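Local coordinates for uncharacterized protein YobA (Bacillus subtilis subsp. subtilis str. 168, PDB 4QY7) that is of unknown function but adopts a small OB-fold of the DUF3221 family and is probably made with a signal peptide, at residues 13-22 with 35-43; 63-74 with 85-93. All coordinates share one frame; numbering follows the deposited sequence.

Contact 1 (13-22 with 35-43); sequences VVLKDNERAI and YNLSEGQLM
The ends of Leu-15 and Leu-42 meet head-on where a beta hairpin of the OB-fold, strands 13-16 and 20-22, packs on the helix that starts at Glu-39. Their CD1 atoms lie 3.5 Å apart. Val-14 brings CG2 to the same Leu-42 CD1, so one leucine branch packs against two neighbouring strand residues. Ile-22 sits across from two residues in a classic beta bulge: Val-14 N bonds to its O, and its N bonds to Leu-15 O. Ile-22 CD1 lies against the carboxylate end of Glu-39 and touches CE of selenomethionine Met-43. Beside Val-14, the Tyr-35 ring turns its CE1 edge to Val-13 O, 3.5 Å from CE1. A water bridges Val-14 O and Tyr-35 O.

The polar side is looser, with no direct hydrogen bond across it. Extended, with CG anti to N (chi1 -179°), Glu-39 sets OE1 3.6 Å from Arg-20 NH2, at the guanidinium edge, a long salt bridge. The two planes are 66° apart. In the hairpin turn, Asp-17 OD1 accepts from Glu-19 N, an Asx turn, and from Arg-20 N, which completes an Asx motif. Asp-17 OD2 lies 3.4 Å from Arg-20 NH1, over one face of the guanidinium.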
loop_
_atom_site.group_PDB
_atom_site.type_symbol
_atom_site.label_atom_id
_atom_site.label_comp_id
_atom_site.label_asym_id
_atom_site.label_seq_id
_atom_site.Cartn_x
_atom_site.Cartn_y
_atom_site.Cartn_z
ATOM N N VAL A 13 2.308 4.533 3.694
ATOM C CA VAL A 13 0.860 4.788 3.618
ATOM C C VAL A 13 0.618 6.264 3.406
ATOM O O VAL A 13 0.952 7.024 4.290
ATOM C CB VAL A 13 0.124 4.313 4.894
ATOM C CG1 VAL A 13 -1.390 4.583 4.818
ATOM C CG2 VAL A 13 0.384 2.829 5.161
ATOM N N VAL A 14 0.025 6.668 2.278
ATOM C CA VAL A 14 -0.275 8.091 2.000
ATOM C C VAL A 14 -1.766 8.368 2.162
ATOM O O VAL A 14 -2.136 9.461 2.600
ATOM C CB VAL A 14 0.233 8.610 0.626
ATOM C CG1 VAL A 14 1.739 8.821 0.661
ATOM C CG2 VAL A 14 -0.169 7.707 -0.535
ATOM N N LEU A 15 -2.626 7.399 1.830
ATOM C CA LEU A 15 -4.078 7.509 2.016
ATOM C C LEU A 15 -4.594 6.208 2.593
ATOM O O LEU A 15 -4.101 5.143 2.236
ATOM C CB LEU A 15 -4.791 7.803 0.694
ATOM C CG LEU A 15 -4.461 9.129 0.013
ATOM C CD1 LEU A 15 -4.810 9.074 -1.472
ATOM C CD2 LEU A 15 -5.195 10.293 0.696
ATOM N N LYS A 16 -5.569 6.273 3.496
ATOM C CA LYS A 16 -6.121 5.057 4.094
ATOM C C LYS A 16 -7.563 5.315 4.421
ATOM O O LYS A 16 -7.867 6.335 5.044
ATOM C CB LYS A 16 -5.349 4.655 5.373
ATOM C CG LYS A 16 -5.755 3.256 5.920
ATOM C CD LYS A 16 -6.790 3.359 7.055
ATOM C CE LYS A 16 -7.251 2.014 7.546
ATOM N NZ LYS A 16 -8.068 2.140 8.795
ATOM N N ASP A 17 -8.448 4.443 3.959
ATOM C CA ASP A 17 -9.864 4.493 4.310
ATOM C C ASP A 17 -10.211 3.093 4.769
ATOM O O ASP A 17 -9.312 2.259 4.882
ATOM C CB ASP A 17 -10.715 5.049 3.163
ATOM C CG ASP A 17 -10.840 4.215 1.906
ATOM O OD1 ASP A 17 -10.748 2.965 2.000
ATOM O OD2 ASP A 17 -11.143 4.796 0.841
ATOM N N ASN A 18 -11.485 2.816 5.053
ATOM C CA ASN A 18 -11.833 1.502 5.590
ATOM C C ASN A 18 -11.605 0.365 4.604
ATOM O O ASN A 18 -11.377 -0.752 5.057
ATOM C CB ASN A 18 -13.282 1.463 6.061
ATOM C CG ASN A 18 -13.550 2.420 7.195
ATOM O OD1 ASN A 18 -12.870 2.413 8.229
ATOM N ND2 ASN A 18 -14.479 3.322 7.000
ATOM N N GLU A 19 -11.637 0.615 3.281
ATOM C CA GLU A 19 -11.478 -0.482 2.318
ATOM C C GLU A 19 -10.109 -0.635 1.707
ATOM O O GLU A 19 -9.790 -1.730 1.264
ATOM C CB GLU A 19 -12.472 -0.279 1.142
ATOM C CG GLU A 19 -13.941 -0.326 1.542
ATOM C CD GLU A 19 -14.359 -1.578 2.297
ATOM O OE1 GLU A 19 -13.727 -2.641 2.089
ATOM O OE2 GLU A 19 -15.307 -1.490 3.110
ATOM N N ARG A 20 -9.319 0.416 1.641
ATOM C CA ARG A 20 -8.031 0.329 0.958
ATOM C C ARG A 20 -7.038 1.325 1.495
ATOM O O ARG A 20 -7.424 2.336 2.085
ATOM C CB ARG A 20 -8.240 0.602 -0.547
ATOM C CG ARG A 20 -8.706 2.033 -0.884
ATOM C CD ARG A 20 -7.551 2.954 -1.286
ATOM N NE ARG A 20 -7.973 4.337 -1.525
ATOM C CZ ARG A 20 -8.074 5.312 -0.619
ATOM N NH1 ARG A 20 -7.799 5.078 0.663
ATOM N NH2 ARG A 20 -8.460 6.528 -0.984
ATOM N N ALA A 21 -5.775 1.092 1.190
ATOM C CA ALA A 21 -4.733 2.057 1.484
ATOM C C ALA A 21 -3.943 2.279 0.211
ATOM O O ALA A 21 -3.813 1.362 -0.602
ATOM C CB ALA A 21 -3.834 1.606 2.631
ATOM N N ILE A 22 -3.442 3.489 0.006
ATOM C CA ILE A 22 -2.584 3.814 -1.127
ATOM C C ILE A 22 -1.185 3.916 -0.594
ATOM O O ILE A 22 -0.955 4.697 0.340
ATOM C CB ILE A 22 -3.011 5.130 -1.809
ATOM C CG1 ILE A 22 -4.491 4.989 -2.271
ATOM C CG2 ILE A 22 -2.029 5.508 -2.973
ATOM C CD1 ILE A 22 -4.946 5.802 -3.421
ATOM N N TYR A 35 1.353 14.627 1.844
ATOM C CA TYR A 35 0.150 14.213 2.567
ATOM C C TYR A 35 -1.008 15.216 2.399
ATOM O O TYR A 35 -2.085 14.984 2.955
ATOM C CB TYR A 35 0.492 13.969 4.062
ATOM C CG TYR A 35 1.460 12.808 4.224
ATOM C CD1 TYR A 35 1.011 11.493 4.210
ATOM C CD2 TYR A 35 2.839 13.022 4.291
ATOM C CE1 TYR A 35 1.901 10.423 4.278
ATOM C CE2 TYR A 35 3.736 11.961 4.321
ATOM C CZ TYR A 35 3.263 10.661 4.363
ATOM O OH TYR A 35 4.139 9.600 4.400
ATOM N N ASN A 36 -0.849 16.304 1.625
ATOM C CA ASN A 36 -2.001 17.173 1.357
ATOM C C ASN A 36 -2.398 17.021 -0.113
ATOM O O ASN A 36 -3.281 17.736 -0.577
ATOM C CB ASN A 36 -1.737 18.629 1.756
ATOM C CG ASN A 36 -0.646 19.341 0.996
ATOM O OD1 ASN A 36 -0.515 19.194 -0.234
ATOM N ND2 ASN A 36 0.093 20.228 1.688
ATOM N N LEU A 37 -1.761 16.090 -0.855
ATOM C CA LEU A 37 -2.103 15.907 -2.256
ATOM C C LEU A 37 -3.344 15.063 -2.392
ATOM O O LEU A 37 -3.589 14.155 -1.583
ATOM C CB LEU A 37 -0.950 15.227 -3.013
ATOM C CG LEU A 37 0.351 16.022 -3.104
ATOM C CD1 LEU A 37 1.449 15.194 -3.739
ATOM C CD2 LEU A 37 0.162 17.305 -3.894
ATOM N N SER A 38 -4.112 15.321 -3.449
ATOM C CA SER A 38 -5.280 14.500 -3.736
ATOM C C SER A 38 -4.829 13.172 -4.303
ATOM O O SER A 38 -3.678 13.026 -4.741
ATOM C CB SER A 38 -6.195 15.192 -4.745
ATOM O OG SER A 38 -5.543 15.267 -6.005
ATOM N N GLU A 39 -5.742 12.211 -4.365
ATOM C CA GLU A 39 -5.415 10.941 -4.981
ATOM C C GLU A 39 -4.969 11.156 -6.433
ATOM O O GLU A 39 -3.978 10.566 -6.837
ATOM C CB GLU A 39 -6.611 9.991 -4.911
ATOM C CG GLU A 39 -6.275 8.649 -5.531
ATOM C CD GLU A 39 -7.285 7.561 -5.269
ATOM O OE1 GLU A 39 -8.104 7.698 -4.332
ATOM O OE2 GLU A 39 -7.198 6.527 -5.965
ATOM N N GLY A 40 -5.649 12.043 -7.175
ATOM C CA GLY A 40 -5.275 12.355 -8.552
ATOM C C GLY A 40 -3.873 12.918 -8.670
ATOM O O GLY A 40 -3.117 12.558 -9.573
ATOM N N GLN A 41 -3.508 13.809 -7.745
ATOM C CA GLN A 41 -2.176 14.414 -7.745
ATOM C C GLN A 41 -1.110 13.398 -7.393
ATOM O O GLN A 41 -0.000 13.467 -7.943
ATOM C CB GLN A 41 -2.120 15.566 -6.755
ATOM C CG GLN A 41 -2.835 16.821 -7.259
ATOM C CD GLN A 41 -2.886 17.893 -6.206
ATOM O OE1 GLN A 41 -3.261 17.645 -5.051
ATOM N NE2 GLN A 41 -2.513 19.122 -6.572
ATOM N N LEU A 42 -1.415 12.485 -6.436
ATOM C CA LEU A 42 -0.477 11.411 -6.094
ATOM C C LEU A 42 -0.269 10.506 -7.287
ATOM O O LEU A 42 0.873 10.114 -7.529
ATOM C CB LEU A 42 -0.987 10.546 -4.930
ATOM C CG LEU A 42 -0.989 11.194 -3.565
ATOM C CD1 LEU A 42 -1.846 10.409 -2.629
ATOM C CD2 LEU A 42 0.438 11.331 -2.991
HETATM N N MSE A 43 -1.381 10.179 -8.031
HETATM C CA MSE A 43 -1.292 9.320 -9.222
HETATM C C MSE A 43 -0.329 9.928 -10.243
HETATM O O MSE A 43 0.447 9.195 -10.863
HETATM C CB MSE A 43 -2.679 9.086 -9.858
HETATM C CG MSE A 43 -3.646 8.310 -8.962
HETATM SE SE MSE A 43 -3.139 6.484 -8.697
HETATM C CE MSE A 43 -3.826 6.186 -6.956
HETATM O O HOH W 1 -2.894 12.032 2.625
#

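Contact 2 (63-74 with 85-93); sequences DLKRGEKIKVWF and ATIQKYELL
Asp-63 OD1 takes a short hydrogen bond from Tyr-90 OH, 2.5 Å long, on its syn side and at the edge of the tyrosine ring. Next to it, Leu-64 lays CD1 over one face of that ring, a CH-pi contact 4.0 Å from the centroid. The chain then makes a type II turn from Lys-65 to Glu-68, whose third position, Gly-67, has backbone angles (phi 95°) that call for glycine. After it, a water links Glu-68 OE1 and Lys-69 N to Leu-93 O of the C-terminal carboxylate.

From here the segment pairs antiparallel with 89-92, at the C-terminal edge of the OB-fold sheet. Lys-69 O accepts from Leu-93 N. Ile-70 and Leu-92 are a non-hydrogen-bonded pair, and their CG2 and CD2 methyls meet at 3.6 Å. Lys-71 and Glu-91 form a hydrogen-bonded pair, with Glu-91 N to Lys-71 O at 2.8 Å. Val-72 lies opposite Tyr-90 and packs on Ile-87. Trp-73 N donates to Lys-89 O in the next hydrogen-bonded pair. Lys-89 CE lies 4.0 Å from the centroid of the Trp-73 six-membered ring, with NZ beyond it in a cation-pi contact. Lys-71 CG sits over the opposite face, near the rim. Glu-91 CB meets the ring edge. Trp-73 O accepts from Gln-88 N, and Phe-74 sets CD2 against Ala-85 CB.

Within this chain, 89-92 is an outermost strand. The other edge of 69-74 pairs with 7-16, and Ile-70 and Val-72 touch Leu-23 of strand 20-24.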
loop_
_atom_site.group_PDB
_atom_site.type_symbol
_atom_site.label_atom_id
_atom_site.label_comp_id
_atom_site.label_asym_id
_atom_site.label_seq_id
_atom_site.Cartn_x
_atom_site.Cartn_y
_atom_site.Cartn_z
ATOM N N ASP A 63 -4.374 0.611 13.388
ATOM C CA ASP A 63 -2.975 1.071 13.421
ATOM C C ASP A 63 -2.363 1.356 12.035
ATOM O O ASP A 63 -1.198 1.792 11.955
ATOM C CB ASP A 63 -2.093 0.044 14.170
ATOM C CG ASP A 63 -1.985 -1.327 13.526
ATOM O OD1 ASP A 63 -2.829 -1.644 12.663
ATOM O OD2 ASP A 63 -1.093 -2.104 13.932
ATOM N N LEU A 64 -3.103 1.086 10.935
ATOM C CA LEU A 64 -2.611 1.379 9.605
ATOM C C LEU A 64 -2.945 2.838 9.338
ATOM O O LEU A 64 -4.104 3.167 9.109
ATOM C CB LEU A 64 -3.257 0.430 8.603
ATOM C CG LEU A 64 -2.627 0.416 7.257
ATOM C CD1 LEU A 64 -1.196 -0.078 7.344
ATOM C CD2 LEU A 64 -3.444 -0.464 6.318
ATOM N N LYS A 65 -1.976 3.721 9.555
ATOM C CA LYS A 65 -2.189 5.165 9.457
ATOM C C LYS A 65 -1.274 5.801 8.457
ATOM O O LYS A 65 -0.190 5.267 8.165
ATOM C CB LYS A 65 -1.935 5.819 10.814
ATOM C CG LYS A 65 -2.709 5.149 11.955
ATOM C CD LYS A 65 -2.831 5.996 13.180
ATOM C CE LYS A 65 -3.715 5.309 14.190
ATOM N NZ LYS A 65 -3.923 6.145 15.400
ATOM N N ARG A 66 -1.675 6.986 7.989
ATOM C CA ARG A 66 -0.856 7.778 7.062
ATOM C C ARG A 66 0.499 8.050 7.673
ATOM O O ARG A 66 0.609 8.365 8.879
ATOM C CB ARG A 66 -1.520 9.127 6.717
ATOM C CG ARG A 66 -2.783 9.033 5.871
ATOM C CD ARG A 66 -3.176 10.416 5.364
ATOM N NE ARG A 66 -3.328 11.396 6.450
ATOM C CZ ARG A 66 -3.248 12.717 6.303
ATOM N NH1 ARG A 66 -3.022 13.252 5.104
ATOM N NH2 ARG A 66 -3.393 13.518 7.355
ATOM N N GLY A 67 1.522 7.894 6.859
ATOM C CA GLY A 67 2.891 8.120 7.304
ATOM C C GLY A 67 3.611 6.878 7.757
ATOM O O GLY A 67 4.843 6.893 7.865
ATOM N N GLU A 68 2.882 5.786 8.018
ATOM C CA GLU A 68 3.530 4.543 8.390
ATOM C C GLU A 68 4.215 3.907 7.199
ATOM O O GLU A 68 3.653 3.880 6.098
ATOM C CB GLU A 68 2.514 3.542 8.959
ATOM C CG GLU A 68 1.928 3.977 10.305
ATOM C CD GLU A 68 2.855 3.971 11.503
ATOM O OE1 GLU A 68 3.967 3.403 11.413
ATOM O OE2 GLU A 68 2.441 4.498 12.559
ATOM N N LYS A 69 5.403 3.339 7.440
ATOM C CA LYS A 69 6.105 2.518 6.460
ATOM C C LYS A 69 5.720 1.072 6.780
ATOM O O LYS A 69 5.821 0.651 7.939
ATOM C CB LYS A 69 7.615 2.722 6.563
ATOM C CG LYS A 69 8.380 2.030 5.445
ATOM C CD LYS A 69 9.872 2.114 5.744
ATOM C CE LYS A 69 10.718 1.615 4.597
ATOM N NZ LYS A 69 12.154 1.944 4.813
ATOM N N ILE A 70 5.242 0.329 5.792
ATOM C CA ILE A 70 4.799 -1.039 6.056
ATOM C C ILE A 70 5.307 -2.013 5.019
ATOM O O ILE A 70 5.649 -1.633 3.888
ATOM C CB ILE A 70 3.231 -1.114 6.087
ATOM C CG1 ILE A 70 2.621 -0.846 4.676
ATOM C CG2 ILE A 70 2.641 -0.104 7.106
ATOM C CD1 ILE A 70 1.078 -0.987 4.640
ATOM N N LYS A 71 5.298 -3.278 5.410
ATOM C CA LYS A 71 5.504 -4.409 4.513
ATOM C C LYS A 71 4.167 -5.108 4.406
ATOM O O LYS A 71 3.554 -5.383 5.440
ATOM C CB LYS A 71 6.553 -5.354 5.067
ATOM C CG LYS A 71 6.932 -6.454 4.080
ATOM C CD LYS A 71 8.212 -7.134 4.579
ATOM C CE LYS A 71 8.715 -8.199 3.670
ATOM N NZ LYS A 71 9.857 -8.927 4.304
ATOM N N VAL A 72 3.705 -5.421 3.190
ATOM C CA VAL A 72 2.431 -6.130 3.006
ATOM C C VAL A 72 2.708 -7.455 2.355
ATOM O O VAL A 72 3.696 -7.549 1.583
ATOM C CB VAL A 72 1.405 -5.316 2.179
ATOM C CG1 VAL A 72 1.082 -3.987 2.884
ATOM C CG2 VAL A 72 1.905 -5.059 0.745
ATOM N N TRP A 73 1.819 -8.439 2.601
ATOM C CA TRP A 73 1.908 -9.776 2.007
ATOM C C TRP A 73 0.657 -10.072 1.236
ATOM O O TRP A 73 -0.447 -9.719 1.686
ATOM C CB TRP A 73 2.123 -10.870 3.052
ATOM C CG TRP A 73 3.520 -10.930 3.557
ATOM C CD1 TRP A 73 4.531 -11.720 3.093
ATOM C CD2 TRP A 73 4.071 -10.142 4.603
ATOM N NE1 TRP A 73 5.683 -11.469 3.796
ATOM C CE2 TRP A 73 5.423 -10.522 4.748
ATOM C CE3 TRP A 73 3.549 -9.164 5.463
ATOM C CZ2 TRP A 73 6.258 -9.951 5.706
ATOM C CZ3 TRP A 73 4.383 -8.585 6.398
ATOM C CH2 TRP A 73 5.717 -8.987 6.524
ATOM N N PHE A 74 0.813 -10.696 0.046
ATOM C CA PHE A 74 -0.335 -10.960 -0.814
ATOM C C PHE A 74 -0.027 -12.093 -1.771
ATOM O O PHE A 74 1.145 -12.408 -1.976
ATOM C CB PHE A 74 -0.688 -9.681 -1.613
ATOM C CG PHE A 74 0.464 -9.158 -2.442
ATOM C CD1 PHE A 74 1.401 -8.279 -1.899
ATOM C CD2 PHE A 74 0.586 -9.495 -3.786
ATOM C CE1 PHE A 74 2.505 -7.863 -2.649
ATOM C CE2 PHE A 74 1.676 -9.061 -4.532
ATOM C CZ PHE A 74 2.610 -8.212 -3.970
ATOM N N ALA A 85 -3.600 -5.032 -4.900
ATOM C CA ALA A 85 -3.653 -6.394 -4.389
ATOM C C ALA A 85 -4.442 -6.459 -3.129
ATOM O O ALA A 85 -4.367 -5.522 -2.319
ATOM C CB ALA A 85 -2.242 -6.911 -4.124
ATOM N N THR A 86 -5.151 -7.579 -2.922
ATOM C CA THR A 86 -5.829 -7.832 -1.637
ATOM C C THR A 86 -4.776 -8.375 -0.699
ATOM O O THR A 86 -4.178 -9.387 -1.046
ATOM C CB THR A 86 -6.930 -8.856 -1.806
ATOM O OG1 THR A 86 -7.826 -8.386 -2.806
ATOM C CG2 THR A 86 -7.669 -9.116 -0.493
ATOM N N ILE A 87 -4.508 -7.742 0.441
ATOM C CA ILE A 87 -3.399 -8.214 1.271
ATOM C C ILE A 87 -3.890 -9.114 2.372
ATOM O O ILE A 87 -5.043 -8.999 2.795
ATOM C CB ILE A 87 -2.545 -7.053 1.827
ATOM C CG1 ILE A 87 -3.372 -6.088 2.736
ATOM C CG2 ILE A 87 -1.920 -6.272 0.641
ATOM C CD1 ILE A 87 -2.513 -5.186 3.665
ATOM N N GLN A 88 -3.040 -10.051 2.793
ATOM C CA GLN A 88 -3.370 -11.011 3.854
ATOM C C GLN A 88 -2.758 -10.599 5.180
ATOM O O GLN A 88 -3.198 -11.058 6.233
ATOM C CB GLN A 88 -2.858 -12.416 3.490
ATOM C CG GLN A 88 -3.347 -12.949 2.140
ATOM C CD GLN A 88 -4.850 -13.051 2.047
ATOM O OE1 GLN A 88 -5.536 -13.386 3.018
ATOM N NE2 GLN A 88 -5.400 -12.793 0.868
ATOM N N LYS A 89 -1.718 -9.747 5.145
ATOM C CA LYS A 89 -1.061 -9.344 6.357
ATOM C C LYS A 89 -0.247 -8.117 6.117
ATOM O O LYS A 89 0.143 -7.823 4.981
ATOM C CB LYS A 89 -0.131 -10.503 6.785
ATOM C CG LYS A 89 0.783 -10.233 7.991
ATOM C CD LYS A 89 1.431 -11.517 8.503
ATOM C CE LYS A 89 2.577 -12.002 7.647
ATOM N NZ LYS A 89 2.939 -13.409 7.970
ATOM N N TYR A 90 0.007 -7.360 7.171
ATOM C CA TYR A 90 0.969 -6.275 7.048
ATOM C C TYR A 90 1.757 -6.171 8.325
ATOM O O TYR A 90 1.330 -6.645 9.389
ATOM C CB TYR A 90 0.369 -4.912 6.677
ATOM C CG TYR A 90 -0.589 -4.372 7.715
ATOM C CD1 TYR A 90 -0.139 -3.575 8.758
ATOM C CD2 TYR A 90 -1.961 -4.549 7.580
ATOM C CE1 TYR A 90 -1.018 -3.100 9.733
ATOM C CE2 TYR A 90 -2.852 -4.028 8.509
ATOM C CZ TYR A 90 -2.380 -3.313 9.588
ATOM O OH TYR A 90 -3.297 -2.829 10.480
ATOM N N GLU A 91 2.935 -5.570 8.188
ATOM C CA GLU A 91 3.830 -5.337 9.315
ATOM C C GLU A 91 4.273 -3.896 9.309
ATOM O O GLU A 91 4.624 -3.378 8.256
ATOM C CB GLU A 91 5.038 -6.273 9.252
ATOM C CG GLU A 91 5.954 -6.120 10.453
ATOM C CD GLU A 91 6.980 -7.218 10.610
ATOM O OE1 GLU A 91 7.573 -7.622 9.584
ATOM O OE2 GLU A 91 7.206 -7.661 11.760
ATOM N N LEU A 92 4.260 -3.240 10.495
ATOM C CA LEU A 92 4.698 -1.856 10.592
ATOM C C LEU A 92 6.233 -1.858 10.691
ATOM O O LEU A 92 6.797 -2.560 11.533
ATOM C CB LEU A 92 4.071 -1.129 11.818
ATOM C CG LEU A 92 2.497 -1.026 11.866
ATOM C CD1 LEU A 92 2.047 -0.121 13.022
ATOM C CD2 LEU A 92 1.903 -0.451 10.596
ATOM N N LEU A 93 6.905 -1.105 9.820
ATOM C CA LEU A 93 8.369 -1.055 9.787
ATOM C C LEU A 93 8.888 0.168 10.561
ATOM O O LEU A 93 8.163 1.188 10.665
ATOM C CB LEU A 93 8.843 -0.991 8.328
ATOM C CG LEU A 93 8.418 -2.153 7.437
ATOM C CD1 LEU A 93 8.993 -2.001 6.032
ATOM C CD2 LEU A 93 8.776 -3.514 8.034
ATOM O OXT LEU A 93 10.047 0.131 11.037
HETATM O O HOH W 2 6.465 3.347 10.058
#

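In the fold
From the N terminus, strand 7-16 turns back into 20-24, and the chain then leaves the sheet for the 35-43 region. Contact 1 closes that first loop by setting the helix against the hairpin. The chain continues through strand 50-54 before contact 2 opens. Contact 2 closes the last loop, bringing the C-terminal strand back to 69-74. The two contacts follow in series and neither encloses the other. Both reach the same sheet, since 7-16 and 69-74 are neighbours. They meet directly at Val-13: its O probably accepts from Gly-67 N, and its N probably donates to Glu-68 O. Arg-66 also packs against Tyr-35 and Val-14.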